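Local atomic coordinates of Poly(Beta-D-mannuronate) lyase (Pseudopedobacter saltans, PDB entry 7O79), a protein that is a family 6 polysaccharide lyase that probably cleaves poly(beta-D-mannuronate), a component of alginate, and folds as a beta-helix. Residues N360-K365 with N369-T374; D278-I283 with G318-N323; A331-G336 with N355-N360. All blocks are in the same frame, centred on the assembly; numbering follows the deposited sequence.

Contact 1. Residues N360-K365 with N369-T374; sequences NIISTK and NAIQAT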
loop_
_atom_site.group_PDB
_atom_site.type_symbol
_atom_site.label_atom_id
_atom_site.label_comp_id
_atom_site.label_asym_id
_atom_site.label_seq_id
_atom_site.Cartn_x
_atom_site.Cartn_y
_atom_site.Cartn_z
ATOM N N ASN A 360 -6.186 -22.466 -7.119
ATOM C CA ASN A 360 -5.857 -21.982 -5.789
ATOM C C ASN A 360 -5.829 -23.146 -4.809
ATOM O O ASN A 360 -6.572 -24.119 -4.966
ATOM C CB ASN A 360 -6.887 -20.939 -5.339
ATOM C CG ASN A 360 -6.872 -19.709 -6.236
ATOM O OD1 ASN A 360 -5.904 -18.939 -6.236
ATOM N ND2 ASN A 360 -7.926 -19.542 -7.039
ATOM N N ILE A 361 -4.969 -23.036 -3.796
ATOM C CA ILE A 361 -4.894 -23.995 -2.694
ATOM C C ILE A 361 -5.447 -23.313 -1.452
ATOM O O ILE A 361 -5.100 -22.157 -1.184
ATOM C CB ILE A 361 -3.448 -24.470 -2.458
ATOM C CG1 ILE A 361 -3.025 -25.439 -3.561
ATOM C CG2 ILE A 361 -3.296 -25.093 -1.048
ATOM C CD1 ILE A 361 -1.601 -25.918 -3.412
ATOM N N ILE A 362 -6.323 -24.014 -0.707
ATOM C CA ILE A 362 -7.043 -23.429 0.423
ATOM C C ILE A 362 -7.153 -24.426 1.574
ATOM O O ILE A 362 -7.429 -25.616 1.367
ATOM C CB ILE A 362 -8.467 -22.965 0.043
ATOM C CG1 ILE A 362 -8.490 -22.070 -1.202
ATOM C CG2 ILE A 362 -9.130 -22.243 1.206
ATOM C CD1 ILE A 362 -9.738 -22.278 -2.046
ATOM N N SER A 363 -6.989 -23.920 2.794
ATOM C CA SER A 363 -7.463 -24.604 3.991
ATOM C C SER A 363 -7.893 -23.550 5.000
ATOM O O SER A 363 -7.351 -22.443 5.023
ATOM C CB SER A 363 -6.389 -25.550 4.555
ATOM O OG SER A 363 -5.493 -24.876 5.423
ATOM N N THR A 364 -8.925 -23.887 5.794
ATOM C CA THR A 364 -9.517 -22.999 6.780
ATOM C C THR A 364 -9.515 -23.694 8.135
ATOM O O THR A 364 -9.602 -24.921 8.213
ATOM C CB THR A 364 -10.976 -22.577 6.416
ATOM O OG1 THR A 364 -11.887 -23.677 6.616
ATOM C CG2 THR A 364 -11.087 -22.061 4.978
ATOM N N LYS A 365 -9.426 -22.890 9.197
ATOM C CA LYS A 365 -9.401 -23.433 10.556
ATOM C C LYS A 365 -10.692 -24.172 10.901
ATOM O O LYS A 365 -10.669 -25.181 11.618
ATOM C CB LYS A 365 -9.161 -22.311 11.568
ATOM C CG LYS A 365 -7.755 -21.747 11.553
ATOM C CD LYS A 365 -7.584 -20.676 12.616
ATOM C CE LYS A 365 -6.115 -20.261 12.778
ATOM N NZ LYS A 365 -5.696 -19.255 11.750
ATOM N N ASN A 369 -16.138 -23.219 4.414
ATOM C CA ASN A 369 -16.021 -21.946 3.692
ATOM C C ASN A 369 -14.642 -21.727 3.074
ATOM O O ASN A 369 -14.142 -20.602 3.047
ATOM C CB ASN A 369 -16.390 -20.760 4.584
ATOM C CG ASN A 369 -17.766 -20.900 5.196
ATOM O OD1 ASN A 369 -18.755 -21.139 4.487
ATOM N ND2 ASN A 369 -17.848 -20.725 6.505
ATOM N N ALA A 370 -14.038 -22.790 2.532
ATOM C CA ALA A 370 -12.853 -22.591 1.698
ATOM C C ALA A 370 -13.161 -21.643 0.543
ATOM O O ALA A 370 -12.396 -20.714 0.253
ATOM C CB ALA A 370 -12.343 -23.929 1.166
ATOM N N ILE A 371 -14.269 -21.875 -0.144
ATOM C CA ILE A 371 -14.825 -20.910 -1.079
ATOM C C ILE A 371 -16.238 -20.603 -0.615
ATOM O O ILE A 371 -17.040 -21.515 -0.385
ATOM C CB ILE A 371 -14.799 -21.426 -2.528
ATOM C CG1 ILE A 371 -13.361 -21.778 -2.907
ATOM C CG2 ILE A 371 -15.348 -20.376 -3.472
ATOM C CD1 ILE A 371 -13.177 -22.053 -4.340
ATOM N N GLN A 372 -16.510 -19.326 -0.413
ATOM C CA GLN A 372 -17.783 -18.848 0.100
ATOM C C GLN A 372 -18.296 -17.837 -0.912
ATOM O O GLN A 372 -17.685 -16.779 -1.081
ATOM C CB GLN A 372 -17.580 -18.213 1.468
ATOM C CG GLN A 372 -18.749 -17.455 2.016
ATOM C CD GLN A 372 -18.430 -16.883 3.370
ATOM O OE1 GLN A 372 -17.973 -17.597 4.275
ATOM N NE2 GLN A 372 -18.638 -15.578 3.522
ATOM N N ALA A 373 -19.396 -18.154 -1.594
ATOM C CA ALA A 373 -19.971 -17.260 -2.596
ATOM C C ALA A 373 -21.325 -16.757 -2.117
ATOM O O ALA A 373 -22.243 -17.550 -1.887
ATOM C CB ALA A 373 -20.104 -17.960 -3.945
ATOM N N THR A 374 -21.453 -15.443 -1.966
ATOM C CA THR A 374 -22.732 -14.887 -1.544
ATOM C C THR A 374 -23.796 -15.159 -2.605
ATOM O O THR A 374 -23.562 -14.981 -3.805
ATOM C CB THR A 374 -22.597 -13.393 -1.275
ATOM O OG1 THR A 374 -21.698 -13.197 -0.182
ATOM C CG2 THR A 374 -23.934 -12.797 -0.893
#
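The first torsion of Ile362 (chi1 -51°) sets CG1 opposite the carbonyl carbon and CG2 opposite the backbone N, and both branches touch segment 369-374. CG2 presses on the methyl of Ala370, with Ala370 CB 3.6 Å from Ile362 CG2. The longer branch ends at Ile362 CD1, 3.8 Å from Ile371 CG1, and the two side chains lie roughly perpendicular. Thr364 lies two residues further along the strand on the same side. Its methyl, opposite the carbonyl carbon (chi1 73° for OG1), rests with Thr364 CG2 3.8 Å from Ala370 CA and also near Asn369 O. The hydroxyl of Thr364 bonds instead to Lys368 O, in the short turn that joins the two segments. A serine in place of Ile362 would take away CG2 and CD1 and is likely to leave Ala370 CB and Ile371 CG1 without their apolar partners across this bend. Val397 packs on Ala370, and Ile333 on Ile362. No hydrogen bond crosses between the segments: the backbone of Ile362 pairs with Leu396 and Tyr398 of the following turn. The meeting of these two beta-helix faces therefore rests on apolar contacts, the Thr364 methyl set against the backbone of 369-370.

Contact 2. Residues D278-I283 with G318-N323; sequences DGLILI and GLYVNN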
loop_
_atom_site.group_PDB
_atom_site.type_symbol
_atom_site.label_atom_id
_atom_site.label_comp_id
_atom_site.label_asym_id
_atom_site.label_seq_id
_atom_site.Cartn_x
_atom_site.Cartn_y
_atom_site.Cartn_z
ATOM N N ASP A 278 -10.139 -13.578 6.309
ATOM C CA ASP A 278 -10.255 -14.256 5.021
ATOM C C ASP A 278 -8.945 -14.190 4.229
ATOM O O ASP A 278 -8.130 -13.283 4.400
ATOM C CB ASP A 278 -11.381 -13.651 4.170
ATOM C CG ASP A 278 -12.769 -13.790 4.803
ATOM O OD1 ASP A 278 -12.924 -14.505 5.811
ATOM O OD2 ASP A 278 -13.726 -13.197 4.253
ATOM N N GLY A 279 -8.761 -15.153 3.333
ATOM C CA GLY A 279 -7.578 -15.164 2.489
ATOM C C GLY A 279 -7.687 -14.173 1.339
ATOM O O GLY A 279 -6.764 -13.387 1.087
ATOM N N LEU A 280 -8.831 -14.198 0.656
ATOM C CA LEU A 280 -9.124 -13.342 -0.486
ATOM C C LEU A 280 -10.573 -12.902 -0.404
ATOM O O LEU A 280 -11.473 -13.740 -0.294
ATOM C CB LEU A 280 -8.875 -14.078 -1.804
ATOM C CG LEU A 280 -9.199 -13.366 -3.124
ATOM C CD1 LEU A 280 -8.445 -12.022 -3.270
ATOM C CD2 LEU A 280 -8.950 -14.300 -4.316
ATOM N N ILE A 281 -10.803 -11.595 -0.458
ATOM C CA ILE A 281 -12.151 -11.039 -0.425
ATOM C C ILE A 281 -12.394 -10.297 -1.725
ATOM O O ILE A 281 -11.674 -9.347 -2.044
ATOM C CB ILE A 281 -12.366 -10.104 0.766
ATOM C CG1 ILE A 281 -12.248 -10.871 2.093
ATOM C CG2 ILE A 281 -13.722 -9.376 0.639
ATOM C CD1 ILE A 281 -12.033 -9.942 3.312
ATOM N N LEU A 282 -13.410 -10.727 -2.468
ATOM C CA LEU A 282 -13.913 -10.002 -3.627
ATOM C C LEU A 282 -15.186 -9.303 -3.169
ATOM O O LEU A 282 -16.202 -9.965 -2.933
ATOM C CB LEU A 282 -14.202 -10.963 -4.773
ATOM C CG LEU A 282 -13.016 -11.832 -5.194
ATOM C CD1 LEU A 282 -13.330 -12.484 -6.518
ATOM C CD2 LEU A 282 -11.724 -11.039 -5.255
ATOM N N ILE A 283 -15.134 -7.974 -3.010
ATOM C CA ILE A 283 -16.235 -7.271 -2.351
ATOM C C ILE A 283 -17.332 -6.953 -3.363
ATOM O O ILE A 283 -17.092 -6.858 -4.573
ATOM C CB ILE A 283 -15.723 -6.000 -1.635
ATOM C CG1 ILE A 283 -16.665 -5.609 -0.478
ATOM C CG2 ILE A 283 -15.544 -4.865 -2.620
ATOM C CD1 ILE A 283 -16.073 -4.637 0.529
ATOM N N GLY A 318 -11.471 -10.144 -13.514
ATOM C CA GLY A 318 -10.179 -10.249 -12.869
ATOM C C GLY A 318 -9.582 -11.650 -12.970
ATOM O O GLY A 318 -10.260 -12.614 -13.316
ATOM N N LEU A 319 -8.285 -11.739 -12.661
ATOM C CA LEU A 319 -7.558 -13.007 -12.650
ATOM C C LEU A 319 -7.120 -13.291 -11.219
ATOM O O LEU A 319 -6.292 -12.562 -10.664
ATOM C CB LEU A 319 -6.349 -12.948 -13.586
ATOM C CG LEU A 319 -5.694 -14.280 -13.953
ATOM C CD1 LEU A 319 -6.564 -15.075 -14.940
ATOM C CD2 LEU A 319 -4.298 -14.038 -14.528
ATOM N N TYR A 320 -7.658 -14.355 -10.624
ATOM C CA TYR A 320 -7.390 -14.719 -9.231
ATOM C C TYR A 320 -6.899 -16.169 -9.218
ATOM O O TYR A 320 -7.676 -17.063 -8.899
ATOM C CB TYR A 320 -8.665 -14.521 -8.366
ATOM C CG TYR A 320 -9.147 -13.080 -8.389
ATOM C CD1 TYR A 320 -8.571 -12.125 -7.560
ATOM C CD2 TYR A 320 -10.141 -12.671 -9.272
ATOM C CE1 TYR A 320 -9.001 -10.788 -7.592
ATOM C CE2 TYR A 320 -10.574 -11.328 -9.313
ATOM C CZ TYR A 320 -9.986 -10.401 -8.476
ATOM O OH TYR A 320 -10.408 -9.084 -8.504
ATOM N N VAL A 321 -5.614 -16.385 -9.560
ATOM C CA VAL A 321 -5.114 -17.703 -9.958
ATOM C C VAL A 321 -3.824 -18.031 -9.218
ATOM O O VAL A 321 -3.034 -17.141 -8.878
ATOM C CB VAL A 321 -4.885 -17.777 -11.499
ATOM C CG1 VAL A 321 -4.414 -19.150 -11.921
ATOM C CG2 VAL A 321 -6.175 -17.499 -12.229
ATOM N N ASN A 322 -3.613 -19.329 -8.966
ATOM C CA ASN A 322 -2.337 -19.829 -8.446
ATOM C C ASN A 322 -1.929 -19.152 -7.149
ATOM O O ASN A 322 -0.757 -18.813 -6.956
ATOM C CB ASN A 322 -1.225 -19.680 -9.475
ATOM C CG ASN A 322 -1.399 -20.617 -10.635
ATOM O OD1 ASN A 322 -1.564 -20.190 -11.771
ATOM N ND2 ASN A 322 -1.356 -21.918 -10.351
ATOM N N ASN A 323 -2.896 -18.934 -6.265
ATOM C CA ASN A 323 -2.615 -18.444 -4.924
ATOM C C ASN A 323 -2.761 -19.580 -3.920
ATOM O O ASN A 323 -3.381 -20.608 -4.196
ATOM C CB ASN A 323 -3.555 -17.291 -4.547
ATOM C CG ASN A 323 -3.465 -16.108 -5.516
ATOM O OD1 ASN A 323 -2.512 -15.323 -5.464
ATOM N ND2 ASN A 323 -4.467 -15.968 -6.394
#
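The Tyr320 ring carries Leu282 over one face and meets Leu280 obliquely near its CB end. Leu282 CD2 sits 3.6 Å above the ring plane, shifted toward the rim, and 24° off the normal through the centroid, which makes it a CH-pi contact. The methyl lies on the CE1 and CZ side, with Leu282 CD2 3.6 Å from Tyr320 CE1. The other methyl of Leu282, CD1, is 4.1 Å from Tyr320 CE2, so the leucine fork spans the ring; the two side chains lie side by side and antiparallel. Leu280, with CG opposite the backbone N (chi1 177°), brings CD2 to 3.9 Å from Tyr320 CD1, its side chain nearly perpendicular to that of the tyrosine. Gly318 leaves room for the ring: a CB at that position would run into Tyr320 CE2. All three side chains are buried, and no hydrogen bond joins the two segments. Tyr320 also touches Val267 and Leu260 of the preceding turn. In the beta-helix, strand 280-283 runs parallel between strands 255-260 and 333-337, whereas strand 319-328 lies between 266-273 and 356-364, and the tyrosine bridges the interior from one face to the other.

Contact 3. Residues A331-G336 with N355-N360; sequences AGINIG and NTITHN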
loop_
_atom_site.group_PDB
_atom_site.type_symbol
_atom_site.label_atom_id
_atom_site.label_comp_id
_atom_site.label_asym_id
_atom_site.label_seq_id
_atom_site.Cartn_x
_atom_site.Cartn_y
_atom_site.Cartn_z
ATOM N N ALA A 331 -13.023 -17.222 5.710
ATOM C CA ALA A 331 -13.209 -17.982 4.487
ATOM C C ALA A 331 -11.915 -17.969 3.678
ATOM O O ALA A 331 -11.102 -17.056 3.792
ATOM C CB ALA A 331 -14.365 -17.398 3.660
ATOM N N GLY A 332 -11.714 -19.000 2.866
ATOM C CA GLY A 332 -10.530 -18.995 2.024
ATOM C C GLY A 332 -10.649 -17.931 0.951
ATOM O O GLY A 332 -9.834 -17.004 0.852
ATOM N N ILE A 333 -11.678 -18.066 0.126
ATOM C CA ILE A 333 -12.017 -17.070 -0.874
ATOM C C ILE A 333 -13.466 -16.683 -0.638
ATOM O O ILE A 333 -14.353 -17.548 -0.641
ATOM C CB ILE A 333 -11.796 -17.582 -2.305
ATOM C CG1 ILE A 333 -10.338 -18.051 -2.460
ATOM C CG2 ILE A 333 -12.161 -16.491 -3.327
ATOM C CD1 ILE A 333 -9.936 -18.551 -3.857
ATOM N N ASN A 334 -13.696 -15.400 -0.388
ATOM C CA ASN A 334 -15.028 -14.865 -0.148
ATOM C C ASN A 334 -15.444 -14.128 -1.421
ATOM O O ASN A 334 -14.963 -13.027 -1.696
ATOM C CB ASN A 334 -15.002 -13.970 1.087
ATOM C CG ASN A 334 -16.365 -13.378 1.435
ATOM O OD1 ASN A 334 -17.385 -13.736 0.865
ATOM N ND2 ASN A 334 -16.375 -12.482 2.396
ATOM N N ILE A 335 -16.284 -14.773 -2.231
ATOM C CA ILE A 335 -16.787 -14.197 -3.477
ATOM C C ILE A 335 -18.073 -13.455 -3.126
ATOM O O ILE A 335 -19.146 -14.055 -3.023
ATOM C CB ILE A 335 -17.011 -15.259 -4.554
ATOM C CG1 ILE A 335 -15.782 -16.173 -4.682
ATOM C CG2 ILE A 335 -17.312 -14.618 -5.912
ATOM C CD1 ILE A 335 -16.002 -17.362 -5.603
ATOM N N GLY A 336 -17.957 -12.148 -2.891
ATOM C CA GLY A 336 -19.123 -11.360 -2.556
ATOM C C GLY A 336 -19.151 -10.868 -1.122
ATOM O O GLY A 336 -20.189 -10.941 -0.466
ATOM N N ASN A 355 -15.035 -13.329 -13.306
ATOM C CA ASN A 355 -13.667 -13.460 -12.823
ATOM C C ASN A 355 -13.187 -14.900 -12.955
ATOM O O ASN A 355 -13.956 -15.845 -12.784
ATOM C CB ASN A 355 -13.548 -13.038 -11.361
ATOM C CG ASN A 355 -14.050 -11.618 -11.126
ATOM O OD1 ASN A 355 -13.407 -10.633 -11.518
ATOM N ND2 ASN A 355 -15.217 -11.515 -10.518
ATOM N N THR A 356 -11.894 -15.056 -13.181
ATOM C CA THR A 356 -11.254 -16.369 -13.213
ATOM C C THR A 356 -10.624 -16.658 -11.848
ATOM O O THR A 356 -9.642 -16.022 -11.461
ATOM C CB THR A 356 -10.236 -16.410 -14.344
ATOM O OG1 THR A 356 -10.937 -16.226 -15.587
ATOM C CG2 THR A 356 -9.491 -17.760 -14.370
ATOM N N ILE A 357 -11.215 -17.608 -11.120
ATOM C CA ILE A 357 -10.825 -17.975 -9.762
ATOM C C ILE A 357 -10.460 -19.454 -9.778
ATOM O O ILE A 357 -11.303 -20.303 -9.472
ATOM C CB ILE A 357 -11.969 -17.699 -8.769
ATOM C CG1 ILE A 357 -12.572 -16.304 -9.040
ATOM C CG2 ILE A 357 -11.481 -17.883 -7.308
ATOM C CD1 ILE A 357 -13.901 -16.026 -8.322
ATOM N N THR A 358 -9.223 -19.777 -10.174
ATOM C CA THR A 358 -8.831 -21.168 -10.426
ATOM C C THR A 358 -7.426 -21.437 -9.904
ATOM O O THR A 358 -6.647 -20.518 -9.663
ATOM C CB THR A 358 -8.826 -21.530 -11.915
ATOM O OG1 THR A 358 -7.840 -20.740 -12.584
ATOM C CG2 THR A 358 -10.175 -21.294 -12.550
ATOM N N HIS A 359 -7.111 -22.728 -9.749
ATOM C CA HIS A 359 -5.766 -23.176 -9.399
ATOM C C HIS A 359 -5.278 -22.587 -8.079
ATOM O O HIS A 359 -4.092 -22.315 -7.898
ATOM C CB HIS A 359 -4.788 -22.892 -10.542
ATOM C CG HIS A 359 -5.159 -23.586 -11.814
ATOM N ND1 HIS A 359 -6.083 -23.078 -12.705
ATOM C CD2 HIS A 359 -4.749 -24.770 -12.331
ATOM C CE1 HIS A 359 -6.209 -23.910 -13.725
ATOM N NE2 HIS A 359 -5.413 -24.944 -13.521
ATOM N N ASN A 360 -6.186 -22.466 -7.119
ATOM C CA ASN A 360 -5.857 -21.982 -5.789
ATOM C C ASN A 360 -5.829 -23.146 -4.809
ATOM O O ASN A 360 -6.572 -24.119 -4.966
ATOM C CB ASN A 360 -6.887 -20.939 -5.339
ATOM C CG ASN A 360 -6.872 -19.709 -6.236
ATOM O OD1 ASN A 360 -5.904 -18.939 -6.236
ATOM N ND2 ASN A 360 -7.926 -19.542 -7.039
#
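Ile333 and Ile357 face each other across the interior of a right-handed parallel beta-helix, the fold of the pectate lyase-like clan. The apolar contacts come first. Ile333 CD1 lies 3.8 Å from Ile357 CG2, the two side chains overlapping flank to flank with their ends pointing opposite ways. Ile335 and Ile357 instead reach tip to tip, with Ile335 CD1 3.7 Å from Ile357 CD1. Ile357 thus spends its two branches on different partners: CG1, opposite the carbonyl carbon (chi1 -46°), carries CD1 to Ile335, while CG2 serves Ile333. Leu392, from the next turn, touches both Ile335 and Ile357.

A second kind of contact sets an aliphatic tip against a buried amide. Ile333 CD1 lies 3.9 Å from Asn360 ND2 without any polar bond between them. The amide is satisfied by the preceding turn: OD1 accepts from Asn323 N, and ND2 donates to Tyr320 O. The backbone N of Asn360 donates to Asn395 OD1, repeating the pattern one turn on. Asparagines stacked at this bend in successive turns (Asn323, Asn360, Asn395) are consistent with the asparagine ladder known from such beta-helices.

Hydrogen bonding between the segments is absent. Within 355-360, at the bend next to Asn360, Thr358 OG1 and His359 ND1 share a hydrogen bond of 2.9 Å, the oxygen lying in the ring plane at its edge.

Overall arrangement
From the N terminus the contacts follow in series, and none nests within or crosses another. Contact 2 closes the longest loop, the 34 residues between 278-283 and 318-323, which include the small antiparallel pair 299-300 and 308-309. Contact 3 then closes 18 residues, and contact 1 only three, starting at Asn360, where contact 3 ends. Contacts 2 and 3 each join a strand to one in the next turn of the beta-helix; contact 1 joins neighbours across a bend within one turn. Strands 280-283, 333-337 and 371-373 stack along one face, 319-321 and 356-358 along a second, and 361-364 on a third. Contacts 2 and 3 tie the first face to the second, contact 1 the first to the third.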